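PDB 6LCH: Sel1 repeat family protein from Pseudomonas aeruginosa, which probably acts as an immunity protein that protects the cell against the type VI secretion effector PldB, using a helical scaffold of Sel1 repeats. Local coordinates for residues Y101-G104 against A105-N109; N109-G112 against V113-P116; A202-L205 against S206-G210; P214-S217 against A218-A222. All coordinates share one frame; numbering follows the deposited sequence.

Contact 1: Y101-G104 against A105-N109; sequences YDMG and AMIGN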
ATOM      1  N   TYR A 101      -3.756 -11.310  -5.348  1.00  3.96           N
ATOM      2  CA  TYR A 101      -2.656 -10.960  -4.454  1.00  4.75           C
ATOM      3  C   TYR A 101      -2.835 -11.596  -3.081  1.00  4.00           C
ATOM      4  O   TYR A 101      -1.873 -12.099  -2.489  1.00  0.54           O
ATOM      5  CB  TYR A 101      -2.554  -9.438  -4.323  1.00  4.36           C
ATOM      6  CG  TYR A 101      -1.499  -8.953  -3.347  1.00  5.23           C
ATOM      7  CD1 TYR A 101      -1.822  -8.662  -2.024  1.00  5.77           C
ATOM      8  CD2 TYR A 101      -0.186  -8.767  -3.755  1.00  5.24           C
ATOM      9  CE1 TYR A 101      -0.863  -8.211  -1.138  1.00  7.42           C
ATOM     10  CE2 TYR A 101       0.780  -8.317  -2.874  1.00  5.50           C
ATOM     11  CZ  TYR A 101       0.439  -8.042  -1.569  1.00  9.21           C
ATOM     12  OH  TYR A 101       1.404  -7.590  -0.698  1.00  5.84           O
ATOM     13  N   ASP A 102      -4.060 -11.575  -2.555  1.00  3.32           N
ATOM     14  CA  ASP A 102      -4.284 -12.092  -1.210  1.00  5.06           C
ATOM     15  C   ASP A 102      -4.134 -13.608  -1.168  1.00  4.65           C
ATOM     16  O   ASP A 102      -3.632 -14.158  -0.183  1.00  6.44           O
ATOM     17  CB  ASP A 102      -5.669 -11.685  -0.705  1.00  3.66           C
ATOM     18  CG  ASP A 102      -5.829 -10.183  -0.554  1.00  5.59           C
ATOM     19  OD1 ASP A 102      -6.961  -9.692  -0.759  1.00  6.31           O
ATOM     20  OD2 ASP A 102      -4.843  -9.489  -0.229  1.00  4.37           O
ATOM     21  N   MET A 103      -4.576 -14.301  -2.220  1.00  6.16           N
ATOM     22  CA  MET A 103      -4.506 -15.758  -2.217  1.00  5.31           C
ATOM     23  C   MET A 103      -3.067 -16.247  -2.312  1.00  6.43           C
ATOM     24  O   MET A 103      -2.699 -17.237  -1.670  1.00  8.58           O
ATOM     25  CB  MET A 103      -5.338 -16.329  -3.361  1.00  5.86           C
ATOM     26  CG  MET A 103      -5.435 -17.838  -3.335  1.00  6.01           C
ATOM     27  SD  MET A 103      -6.528 -18.435  -2.043  1.00 11.97           S
ATOM     28  CE  MET A 103      -8.114 -18.262  -2.862  1.00  6.48           C
ATOM     29  N   GLY A 104      -2.241 -15.574  -3.116  1.00  6.04           N
ATOM     30  CA  GLY A 104      -0.848 -15.975  -3.236  1.00  7.79           C
ATOM     31  C   GLY A 104      -0.085 -15.866  -1.931  1.00  9.06           C
ATOM     32  O   GLY A 104       0.839 -16.643  -1.681  1.00 10.34           O
ATOM     33  N   ALA A 105      -0.456 -14.904  -1.084  1.00  5.76           N
ATOM     34  CA  ALA A 105       0.118 -14.814   0.252  1.00  9.83           C
ATOM     35  C   ALA A 105      -0.401 -15.904   1.178  1.00 10.09           C
ATOM     36  O   ALA A 105       0.162 -16.098   2.260  1.00 11.49           O
ATOM     37  CB  ALA A 105      -0.170 -13.440   0.859  1.00  9.26           C
ATOM     38  N   MET A 106      -1.452 -16.617   0.780  1.00 11.15           N
ATOM     39  CA  MET A 106      -2.009 -17.690   1.596  1.00 11.62           C
ATOM     40  C   MET A 106      -1.400 -19.042   1.253  1.00 12.21           C
ATOM     41  O   MET A 106      -0.764 -19.679   2.099  1.00 11.79           O
ATOM     42  CB  MET A 106      -3.523 -17.750   1.410  1.00 12.43           C
ATOM     43  CG  MET A 106      -4.247 -16.741   2.217  1.00 13.30           C
ATOM     44  SD  MET A 106      -3.873 -16.853   3.971  1.00 22.69           S
ATOM     45  CE  MET A 106      -5.284 -17.771   4.563  1.00 13.74           C
ATOM     46  N   ILE A 107      -1.612 -19.497   0.016  1.00 14.45           N
ATOM     47  CA  ILE A 107      -1.267 -20.851  -0.390  1.00 15.61           C
ATOM     48  C   ILE A 107      -0.013 -20.903  -1.237  1.00 11.38           C
ATOM     49  O   ILE A 107       0.349 -21.983  -1.725  1.00 17.00           O
ATOM     50  CB  ILE A 107      -2.438 -21.502  -1.148  1.00 14.45           C
ATOM     51  CG1 ILE A 107      -2.719 -20.732  -2.440  1.00 12.52           C
ATOM     52  CG2 ILE A 107      -3.676 -21.540  -0.269  1.00 17.11           C
ATOM     53  CD1 ILE A 107      -3.796 -21.350  -3.308  1.00 10.31           C
ATOM     54  N   GLY A 108       0.659 -19.782  -1.434  1.00 12.03           N
ATOM     55  CA  GLY A 108       1.867 -19.781  -2.239  1.00 10.80           C
ATOM     56  C   GLY A 108       1.647 -19.071  -3.562  1.00 12.60           C
ATOM     57  O   GLY A 108       0.584 -19.190  -4.191  1.00 11.58           O
ATOM     58  N   ASN A 109       2.660 -18.315  -3.990  1.00  8.13           N
ATOM     59  CA  ASN A 109       2.580 -17.617  -5.270  1.00 10.29           C
ATOM     60  C   ASN A 109       2.436 -18.604  -6.419  1.00 11.19           C
ATOM     61  O   ASN A 109       1.579 -18.437  -7.296  1.00  7.61           O
ATOM     62  CB  ASN A 109       3.818 -16.741  -5.468  1.00 10.56           C
ATOM     63  CG  ASN A 109       3.695 -15.814  -6.662  1.00  8.67           C
ATOM     64  OD1 ASN A 109       2.621 -15.289  -6.946  1.00  7.66           O
ATOM     65  ND2 ASN A 109       4.796 -15.618  -7.374  1.00  9.14           N
TER

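Contact 2: N109-G112 against V113-P116; sequences NRAG and VKNP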
ATOM      1  N   ASN A 109       2.660 -18.315  -3.990  1.00  8.13           N
ATOM      2  CA  ASN A 109       2.580 -17.617  -5.270  1.00 10.29           C
ATOM      3  C   ASN A 109       2.436 -18.604  -6.419  1.00 11.19           C
ATOM      4  O   ASN A 109       1.579 -18.437  -7.296  1.00  7.61           O
ATOM      5  CB  ASN A 109       3.818 -16.741  -5.468  1.00 10.56           C
ATOM      6  CG  ASN A 109       3.695 -15.814  -6.662  1.00  8.67           C
ATOM      7  OD1 ASN A 109       2.621 -15.289  -6.946  1.00  7.66           O
ATOM      8  ND2 ASN A 109       4.796 -15.618  -7.374  1.00  9.14           N
ATOM      9  N   ARG A 110       3.271 -19.644  -6.433  1.00 10.72           N
ATOM     10  CA  ARG A 110       3.274 -20.586  -7.545  1.00 12.31           C
ATOM     11  C   ARG A 110       1.969 -21.368  -7.647  1.00 12.80           C
ATOM     12  O   ARG A 110       1.669 -21.918  -8.713  1.00 13.01           O
ATOM     13  CB  ARG A 110       4.457 -21.542  -7.405  1.00 11.60           C
ATOM     14  CG  ARG A 110       5.805 -20.842  -7.331  1.00  8.33           C
ATOM     15  CD  ARG A 110       6.932 -21.848  -7.476  1.00 13.30           C
ATOM     16  NE  ARG A 110       8.231 -21.206  -7.654  1.00 13.45           N
ATOM     17  CZ  ARG A 110       9.196 -21.200  -6.739  1.00 13.61           C
ATOM     18  NH1 ARG A 110       9.011 -21.795  -5.568  1.00 14.76           N
ATOM     19  NH2 ARG A 110      10.344 -20.593  -6.996  1.00 10.69           N
ATOM     20  N   ALA A 111       1.179 -21.413  -6.574  1.00 13.02           N
ATOM     21  CA  ALA A 111      -0.119 -22.072  -6.621  1.00 17.88           C
ATOM     22  C   ALA A 111      -1.102 -21.372  -7.552  1.00 12.50           C
ATOM     23  O   ALA A 111      -2.205 -21.886  -7.757  1.00 14.95           O
ATOM     24  CB  ALA A 111      -0.710 -22.159  -5.214  1.00 14.34           C
ATOM     25  N   GLY A 112      -0.732 -20.224  -8.119  1.00 10.11           N
ATOM     26  CA  GLY A 112      -1.642 -19.518  -9.006  1.00 11.69           C
ATOM     27  C   GLY A 112      -1.755 -20.152 -10.378  1.00 12.12           C
ATOM     28  O   GLY A 112      -2.841 -20.186 -10.962  1.00 13.28           O
ATOM     29  N   VAL A 113      -0.639 -20.657 -10.915  1.00 13.33           N
ATOM     30  CA  VAL A 113      -0.652 -21.227 -12.263  1.00 12.09           C
ATOM     31  C   VAL A 113      -1.657 -22.369 -12.353  1.00 15.89           C
ATOM     32  O   VAL A 113      -2.286 -22.577 -13.400  1.00 21.87           O
ATOM     33  CB  VAL A 113       0.770 -21.677 -12.663  1.00 14.29           C
ATOM     34  CG1 VAL A 113       0.740 -22.619 -13.862  1.00 13.60           C
ATOM     35  CG2 VAL A 113       1.640 -20.466 -12.966  1.00 13.76           C
ATOM     36  N   LYS A 114      -1.854 -23.100 -11.256  1.00 17.85           N
ATOM     37  CA  LYS A 114      -2.832 -24.182 -11.240  1.00 21.07           C
ATOM     38  C   LYS A 114      -4.264 -23.658 -11.259  1.00 21.27           C
ATOM     39  O   LYS A 114      -5.150 -24.305 -11.833  1.00 21.60           O
ATOM     40  CB  LYS A 114      -2.608 -25.061 -10.008  1.00 22.11           C
ATOM     41  CG  LYS A 114      -1.143 -25.196  -9.606  1.00 23.79           C
ATOM     42  CD  LYS A 114      -0.994 -25.520  -8.128  1.00 28.07           C
ATOM     43  CE  LYS A 114      -1.561 -26.891  -7.794  1.00 34.45           C
ATOM     44  NZ  LYS A 114      -1.398 -27.221  -6.349  1.00 27.41           N
ATOM     45  N   ASN A 115      -4.509 -22.500 -10.654  1.00 17.38           N
ATOM     46  CA  ASN A 115      -5.871 -21.993 -10.516  1.00 16.11           C
ATOM     47  C   ASN A 115      -6.432 -21.581 -11.874  1.00 14.98           C
ATOM     48  O   ASN A 115      -5.776 -20.835 -12.610  1.00 17.39           O
ATOM     49  CB  ASN A 115      -5.897 -20.810  -9.550  1.00 12.14           C
ATOM     50  CG  ASN A 115      -7.305 -20.409  -9.160  1.00 14.49           C
ATOM     51  OD1 ASN A 115      -8.068 -19.899  -9.981  1.00 12.12           O
ATOM     52  ND2 ASN A 115      -7.661 -20.643  -7.901  1.00 18.07           N
ATOM     53  N   PRO A 116      -7.642 -22.024 -12.234  1.00 16.18           N
ATOM     54  CA  PRO A 116      -8.190 -21.670 -13.555  1.00 13.76           C
ATOM     55  C   PRO A 116      -8.391 -20.179 -13.761  1.00 11.50           C
ATOM     56  O   PRO A 116      -8.359 -19.715 -14.908  1.00 13.78           O
ATOM     57  CB  PRO A 116      -9.527 -22.427 -13.597  1.00 18.26           C
ATOM     58  CG  PRO A 116      -9.856 -22.728 -12.170  1.00 15.16           C
ATOM     59  CD  PRO A 116      -8.536 -22.925 -11.486  1.00 13.52           C
TER

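Contact 3: A202-L205 against S206-G210; sequences AFFL and SRVFG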
ATOM      1  N   ALA A 202       5.706   9.389   6.071  1.00  6.79           N
ATOM      2  CA  ALA A 202       5.515  10.511   6.984  1.00  7.31           C
ATOM      3  C   ALA A 202       6.453  10.405   8.176  1.00  8.12           C
ATOM      4  O   ALA A 202       7.067  11.396   8.591  1.00  8.61           O
ATOM      5  CB  ALA A 202       4.057  10.578   7.444  1.00  7.92           C
ATOM      6  N   PHE A 203       6.576   9.204   8.746  1.00  8.26           N
ATOM      7  CA  PHE A 203       7.538   9.011   9.822  1.00 12.50           C
ATOM      8  C   PHE A 203       8.960   9.228   9.329  1.00 10.89           C
ATOM      9  O   PHE A 203       9.786   9.815  10.039  1.00  7.82           O
ATOM     10  CB  PHE A 203       7.398   7.619  10.426  1.00 13.55           C
ATOM     11  CG  PHE A 203       8.270   7.400  11.626  1.00 12.80           C
ATOM     12  CD1 PHE A 203       7.873   7.850  12.873  1.00 17.51           C
ATOM     13  CD2 PHE A 203       9.491   6.762  11.505  1.00 15.38           C
ATOM     14  CE1 PHE A 203       8.671   7.657  13.978  1.00 17.41           C
ATOM     15  CE2 PHE A 203      10.298   6.566  12.611  1.00 15.40           C
ATOM     16  CZ  PHE A 203       9.885   7.014  13.848  1.00 18.04           C
ATOM     17  N   PHE A 204       9.271   8.762   8.115  1.00  7.46           N
ATOM     18  CA  PHE A 204      10.634   8.921   7.618  1.00  9.40           C
ATOM     19  C   PHE A 204      10.972  10.387   7.392  1.00  9.01           C
ATOM     20  O   PHE A 204      12.089  10.825   7.695  1.00  6.69           O
ATOM     21  CB  PHE A 204      10.850   8.133   6.330  1.00  7.79           C
ATOM     22  CG  PHE A 204      12.231   8.294   5.762  1.00  9.24           C
ATOM     23  CD1 PHE A 204      13.329   7.763   6.419  1.00 11.53           C
ATOM     24  CD2 PHE A 204      12.436   8.996   4.587  1.00  7.75           C
ATOM     25  CE1 PHE A 204      14.605   7.915   5.904  1.00 12.58           C
ATOM     26  CE2 PHE A 204      13.708   9.150   4.068  1.00  9.43           C
ATOM     27  CZ  PHE A 204      14.794   8.611   4.728  1.00 11.71           C
ATOM     28  N   LEU A 205      10.024  11.164   6.868  1.00  7.26           N
ATOM     29  CA  LEU A 205      10.286  12.585   6.679  1.00  8.21           C
ATOM     30  C   LEU A 205      10.356  13.317   8.012  1.00  9.23           C
ATOM     31  O   LEU A 205      11.058  14.328   8.124  1.00  7.95           O
ATOM     32  CB  LEU A 205       9.221  13.199   5.769  1.00  9.00           C
ATOM     33  CG  LEU A 205       9.527  13.125   4.272  1.00 10.52           C
ATOM     34  CD1 LEU A 205      10.240  11.826   3.926  1.00 10.05           C
ATOM     35  CD2 LEU A 205       8.247  13.274   3.443  1.00  8.85           C
ATOM     36  N   SER A 206       9.655  12.812   9.028  1.00  7.70           N
ATOM     37  CA  SER A 206       9.773  13.379  10.368  1.00 10.34           C
ATOM     38  C   SER A 206      11.201  13.273  10.885  1.00 11.39           C
ATOM     39  O   SER A 206      11.746  14.232  11.444  1.00 10.47           O
ATOM     40  CB  SER A 206       8.808  12.674  11.318  1.00 10.32           C
ATOM     41  OG  SER A 206       9.287  12.731  12.647  1.00 20.92           O
ATOM     42  N   ARG A 207      11.822  12.104  10.718  1.00  9.96           N
ATOM     43  CA  ARG A 207      13.200  11.922  11.162  1.00 11.02           C
ATOM     44  C   ARG A 207      14.191  12.622  10.242  1.00 10.55           C
ATOM     45  O   ARG A 207      15.243  13.080  10.706  1.00  9.60           O
ATOM     46  CB  ARG A 207      13.525  10.433  11.256  1.00 16.13           C
ATOM     47  CG  ARG A 207      12.455   9.623  11.970  1.00 15.96           C
ATOM     48  CD  ARG A 207      13.069   8.623  12.934  1.00 16.39           C
ATOM     49  NE  ARG A 207      14.121   9.213  13.755  1.00 23.26           N
ATOM     50  CZ  ARG A 207      15.339   8.699  13.897  1.00 20.52           C
ATOM     51  NH1 ARG A 207      15.666   7.575  13.274  1.00 20.77           N
ATOM     52  NH2 ARG A 207      16.230   9.308  14.666  1.00 21.29           N
ATOM     53  N   VAL A 208      13.878  12.709   8.947  1.00  7.27           N
ATOM     54  CA  VAL A 208      14.724  13.452   8.013  1.00  7.19           C
ATOM     55  C   VAL A 208      14.947  14.872   8.522  1.00  9.07           C
ATOM     56  O   VAL A 208      16.079  15.369   8.576  1.00  7.02           O
ATOM     57  CB  VAL A 208      14.094  13.450   6.608  1.00  8.11           C
ATOM     58  CG1 VAL A 208      14.626  14.605   5.779  1.00  7.67           C
ATOM     59  CG2 VAL A 208      14.332  12.116   5.911  1.00  4.51           C
ATOM     60  N   PHE A 209      13.868  15.538   8.927  1.00  7.46           N
ATOM     61  CA  PHE A 209      13.941  16.908   9.410  1.00  9.56           C
ATOM     62  C   PHE A 209      14.000  16.987  10.932  1.00  9.78           C
ATOM     63  O   PHE A 209      13.750  18.054  11.504  1.00 13.73           O
ATOM     64  CB  PHE A 209      12.762  17.708   8.854  1.00 11.16           C
ATOM     65  CG  PHE A 209      12.704  17.705   7.354  1.00  8.36           C
ATOM     66  CD1 PHE A 209      13.695  18.332   6.615  1.00  9.65           C
ATOM     67  CD2 PHE A 209      11.683  17.051   6.681  1.00  7.88           C
ATOM     68  CE1 PHE A 209      13.661  18.332   5.239  1.00  8.65           C
ATOM     69  CE2 PHE A 209      11.646  17.040   5.297  1.00  7.53           C
ATOM     70  CZ  PHE A 209      12.636  17.681   4.574  1.00  8.86           C
ATOM     71  N   GLY A 210      14.340  15.884  11.593  1.00 10.84           N
ATOM     72  CA  GLY A 210      14.568  15.896  13.027  1.00 10.31           C
ATOM     73  C   GLY A 210      16.024  16.193  13.350  1.00 11.07           C
ATOM     74  O   GLY A 210      16.936  15.724  12.675  1.00 11.11           O
TER

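Contact 4: P214-S217 against A218-A222; sequences PPAS and AMWYA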
ATOM      1  N   PRO A 214      20.772  11.044  13.162  1.00 13.02           N
ATOM      2  CA  PRO A 214      22.130  11.059  12.615  1.00 15.87           C
ATOM      3  C   PRO A 214      22.107  11.542  11.178  1.00 12.89           C
ATOM      4  O   PRO A 214      21.251  11.114  10.388  1.00 11.72           O
ATOM      5  CB  PRO A 214      22.568   9.590  12.707  1.00 17.80           C
ATOM      6  CG  PRO A 214      21.715   9.006  13.782  1.00 17.09           C
ATOM      7  CD  PRO A 214      20.400   9.722  13.695  1.00 13.84           C
ATOM      8  N   PRO A 215      23.011  12.455  10.811  1.00 10.69           N
ATOM      9  CA  PRO A 215      22.938  13.066   9.473  1.00 10.43           C
ATOM     10  C   PRO A 215      22.873  12.054   8.342  1.00 10.42           C
ATOM     11  O   PRO A 215      22.185  12.300   7.345  1.00  8.07           O
ATOM     12  CB  PRO A 215      24.216  13.911   9.411  1.00 12.64           C
ATOM     13  CG  PRO A 215      24.532  14.219  10.839  1.00 14.66           C
ATOM     14  CD  PRO A 215      24.116  13.003  11.616  1.00 16.06           C
ATOM     15  N   ALA A 216      23.556  10.914   8.484  1.00 10.35           N
ATOM     16  CA  ALA A 216      23.508   9.877   7.458  1.00 11.34           C
ATOM     17  C   ALA A 216      22.080   9.399   7.219  1.00  6.78           C
ATOM     18  O   ALA A 216      21.636   9.279   6.072  1.00  8.82           O
ATOM     19  CB  ALA A 216      24.411   8.707   7.855  1.00  9.02           C
ATOM     20  N   SER A 217      21.337   9.129   8.295  1.00 11.90           N
ATOM     21  CA  SER A 217      19.958   8.673   8.144  1.00 11.94           C
ATOM     22  C   SER A 217      19.043   9.752   7.585  1.00 10.54           C
ATOM     23  O   SER A 217      17.992   9.425   7.022  1.00 10.47           O
ATOM     24  CB  SER A 217      19.408   8.185   9.480  1.00 11.48           C
ATOM     25  OG  SER A 217      19.892   6.895   9.792  1.00 15.27           O
ATOM     26  N   ALA A 218      19.415  11.022   7.725  1.00  9.80           N
ATOM     27  CA  ALA A 218      18.628  12.135   7.223  1.00 11.62           C
ATOM     28  C   ALA A 218      19.078  12.597   5.844  1.00  9.32           C
ATOM     29  O   ALA A 218      18.666  13.672   5.398  1.00  7.53           O
ATOM     30  CB  ALA A 218      18.683  13.304   8.210  1.00 12.44           C
ATOM     31  N   MET A 219      19.892  11.803   5.150  1.00 11.21           N
ATOM     32  CA  MET A 219      20.456  12.164   3.850  1.00 11.91           C
ATOM     33  C   MET A 219      21.167  13.514   3.894  1.00 11.32           C
ATOM     34  O   MET A 219      21.264  14.205   2.873  1.00 11.95           O
ATOM     35  CB  MET A 219      19.380  12.149   2.756  1.00  8.14           C
ATOM     36  CG  MET A 219      18.476  10.919   2.823  1.00 11.50           C
ATOM     37  SD  MET A 219      17.447  10.652   1.367  1.00 10.39           S
ATOM     38  CE  MET A 219      15.934  11.505   1.772  1.00  9.53           C
ATOM     39  N   TRP A 220      21.657  13.893   5.077  1.00 12.06           N
ATOM     40  CA  TRP A 220      22.389  15.141   5.291  1.00  9.90           C
ATOM     41  C   TRP A 220      21.528  16.365   4.999  1.00 12.76           C
ATOM     42  O   TRP A 220      22.039  17.424   4.631  1.00 13.74           O
ATOM     43  CB  TRP A 220      23.685  15.167   4.476  1.00 12.99           C
ATOM     44  CG  TRP A 220      24.665  14.168   4.988  1.00 14.22           C
ATOM     45  CD1 TRP A 220      25.478  14.303   6.077  1.00 14.54           C
ATOM     46  CD2 TRP A 220      24.914  12.861   4.461  1.00 14.82           C
ATOM     47  NE1 TRP A 220      26.232  13.165   6.249  1.00 16.01           N
ATOM     48  CE2 TRP A 220      25.902  12.265   5.270  1.00 12.49           C
ATOM     49  CE3 TRP A 220      24.404  12.140   3.376  1.00 16.57           C
ATOM     50  CZ2 TRP A 220      26.389  10.981   5.031  1.00 16.42           C
ATOM     51  CZ3 TRP A 220      24.889  10.866   3.138  1.00 15.81           C
ATOM     52  CH2 TRP A 220      25.871  10.300   3.962  1.00 18.39           C
ATOM     53  N   TYR A 221      20.214  16.229   5.160  1.00 10.29           N
ATOM     54  CA  TYR A 221      19.335  17.384   5.119  1.00 11.66           C
ATOM     55  C   TYR A 221      19.392  18.123   6.450  1.00 11.62           C
ATOM     56  O   TYR A 221      19.530  17.517   7.518  1.00 10.21           O
ATOM     57  CB  TYR A 221      17.900  16.962   4.811  1.00 11.79           C
ATOM     58  CG  TYR A 221      17.621  16.862   3.329  1.00 12.60           C
ATOM     59  CD1 TYR A 221      17.740  15.648   2.664  1.00  9.71           C
ATOM     60  CD2 TYR A 221      17.260  17.982   2.597  1.00 12.65           C
ATOM     61  CE1 TYR A 221      17.496  15.553   1.315  1.00 10.44           C
ATOM     62  CE2 TYR A 221      17.014  17.897   1.246  1.00 13.44           C
ATOM     63  CZ  TYR A 221      17.137  16.681   0.611  1.00 13.95           C
ATOM     64  OH  TYR A 221      16.892  16.593  -0.733  1.00 12.48           O
ATOM     65  N   ALA A 222      19.308  19.443   6.382  1.00 11.09           N
ATOM     66  CA  ALA A 222      19.335  20.217   7.608  1.00 12.03           C
ATOM     67  C   ALA A 222      18.050  19.977   8.397  1.00 13.48           C
ATOM     68  O   ALA A 222      16.964  19.919   7.811  1.00 14.31           O
ATOM     69  CB  ALA A 222      19.504  21.704   7.311  1.00 13.69           C
TER

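Contact 1: Y101-G104 against A105-N109
Met103 and Ile107, one turn apart on helix 97-107, meet where this contact is packed most tightly. The carbonyl oxygen Met103 O takes two amides: Ile107 N at 3.0 Å, almost in line with the carbonyl bond, and Met106 N at 2.8 Å from Met103 O, well above the carbonyl plane. With one donor in front and one overhead, the last turn is drawn in closely. Met103, which is buried, has CG anti to its backbone N (chi1 -174°), and this methylene CG lies 3.9 Å from Ile107 CD1. Both side chains also pack on Phe123 of helix 123-129. Asp102 is buried too; its CB points away from 105-109, and its carboxylate is held by His63 and Gln98, while Met106 leans on Leu85 and Tyr88 of helix 81-93.

This is the C-terminal end of a helix in the solenoid-like stack of a Sel1 protein. Gly108 is the first residue to leave helical geometry, with phi of 110°, and there the chain turns off. On the solvent side the bonding is slack: Gly108 N reaches Gly104 O weakly at 3.2 Å, and Ala105 N reaches Tyr101 O weakly at 3.4 Å. Ala105 is exposed, and so is Ile107 for all its contact with Met103; its CG1, between its own N and carbonyl carbon (chi1 63°), is set over Met103 O at 3.6 Å.

Contact 2: N109-G112 against V113-P116
Gly112 O and Asn115 N make the firmer of the two hydrogen bonds between 109-112 and 113-116, at 2.9 Å. It is bent: the N-H to acceptor angle is 131°, and the donor stands well above the carbonyl plane instead of on a lone pair. The other bond, Val113 N to Arg110 O, is weak at 3.4 Å. Both link residues three apart, so the coil is wound tightly but held lightly. From beyond the turn, the Thr118 hydroxyl lies within hydrogen-bonding geometry of both Gly112 O and Asn115 O, and can share its single proton between them.

The piece is the short helix 111-114, a single turn within the connection that leads from helix 97-107 to helix 123-129 in this all-helical repeat protein. Near its start, Ala111 rests against Phe123 of the latter helix.

The side chains touch backbone through aliphatic carbons. In Lys114, CG lies beside the backbone N (chi1 -34°) and chi2 is extended, which carries CD alongside Ala111, 3.8 Å from Ala111 O and 3.9 Å from Ala111 CA. Asn115 CB approaches Gly112 O at 3.4 Å, on the same carbonyl that its own amide engages. Val113 is looser, with CB 4.1 Å from Arg110 O.

Among the polar side chains, Asn115 turns its amide group forward along the chain. Its OD1 accepts from Ala117 N, which makes an Asx turn. Val113, Lys114 and Arg110 are all exposed, on the outer side of the turn.

Contact 3: A202-L205 against S206-G210
Four successive i to i+4 hydrogen bonds run through the last turns of helix 199-208, from Ser206 N to Ala202 O at 3.0 Å through to Phe209 N and Leu205 O at 3.2 Å, after which Phe209 leaves helical geometry. Two aromatic rings then sit along the helix with the residue one turn on pressed against a face. The Phe203 ring receives Arg207 CG, 4.2 Å from its centroid, as a CH-pi contact; the two side chains run alongside each other in the same direction, and Arg207 CD touches Phe203 CE2 at 3.5 Å. The ring and guanidinium planes are 42° apart, so the methylenes, not a flat stack, do the touching. One residue further along the helix, Val208 CG2 lies over the Phe204 ring, 3.8 Å from its centroid. With chi1 158°, Val208 CG1 is anti to the backbone N, which leaves CG2 beside that N and turned toward the ring; CG2 is pressed on Phe204 O at 3.1 Å as well. CG1 of the same valine covers the centre of one face of Phe209. Leu205 and Phe209 are buried between helix 183-195, through Tyr190, Val194 and Leu187, and helix 225-240, through Tyr231 and Leu227.

Contact 4: P214-S217 against A218-A222
Pro215 O is the hub of this loop: Trp220 N donates to it at 2.8 Å, and Ala218 N reaches Pro215 O more weakly at 3.1 Å. The indole of Trp220 folds back over the same residues. Its CD1 meets Pro215 CB at 3.6 Å, and Ala216 CA lies over the face of the six-membered ring, 4.1 Å from the ring's centroid, in a CH-pi contact. Chi1 of -68°, with CG beside the backbone N, swings the indole over the turn.

One step outward, Met219 N bonds to Ala216 O at 3.2 Å from well above the carbonyl plane, and Ala218 N bonds to Pro214 O at 3.2 Å. The pairing of Trp220 with Pro215 outside and Met219 with Ala216 inside is that of a Schellman motif, ending a short run, 215-217, with helical backbone angles but no regular helix. Met219 and Trp220 both have positive phi and form the middle of a type I' turn from Ala218 to Tyr221, closed by Tyr221 N to Ala218 O. Further out, His258 bonds to Met219 O.

Pro214 and Pro215 cannot donate, yet their carbonyls, with that of Ala216, accept the amides of Ala218, Met219 and Trp220, so backbone bonds hold the loop while the exposed indole lies against it.

The four contacts form two pairs on opposite sides of the chain's centre. Contacts 1 and 2, centres 9 Å apart, share Asn109: the first ends helix 97-107 and the second is the short helix 111-114 that follows. Contacts 3 and 4 come later in the chain, centres 10 Å apart; contact 3 ends helix 199-208, while contact 4 lies in the loop leading to helix 225-240. These two touch, with Ala218 CB 3.3 Å from Val208 O and Met219 CE 4.0 Å from Phe204 CE2. Contacts 1 and 3 lie about 33 Å apart between centres and do not meet. Each pair thus joins a helix end to the linker after it, where the chain of this helical-repeat protein leaves one helix for the next.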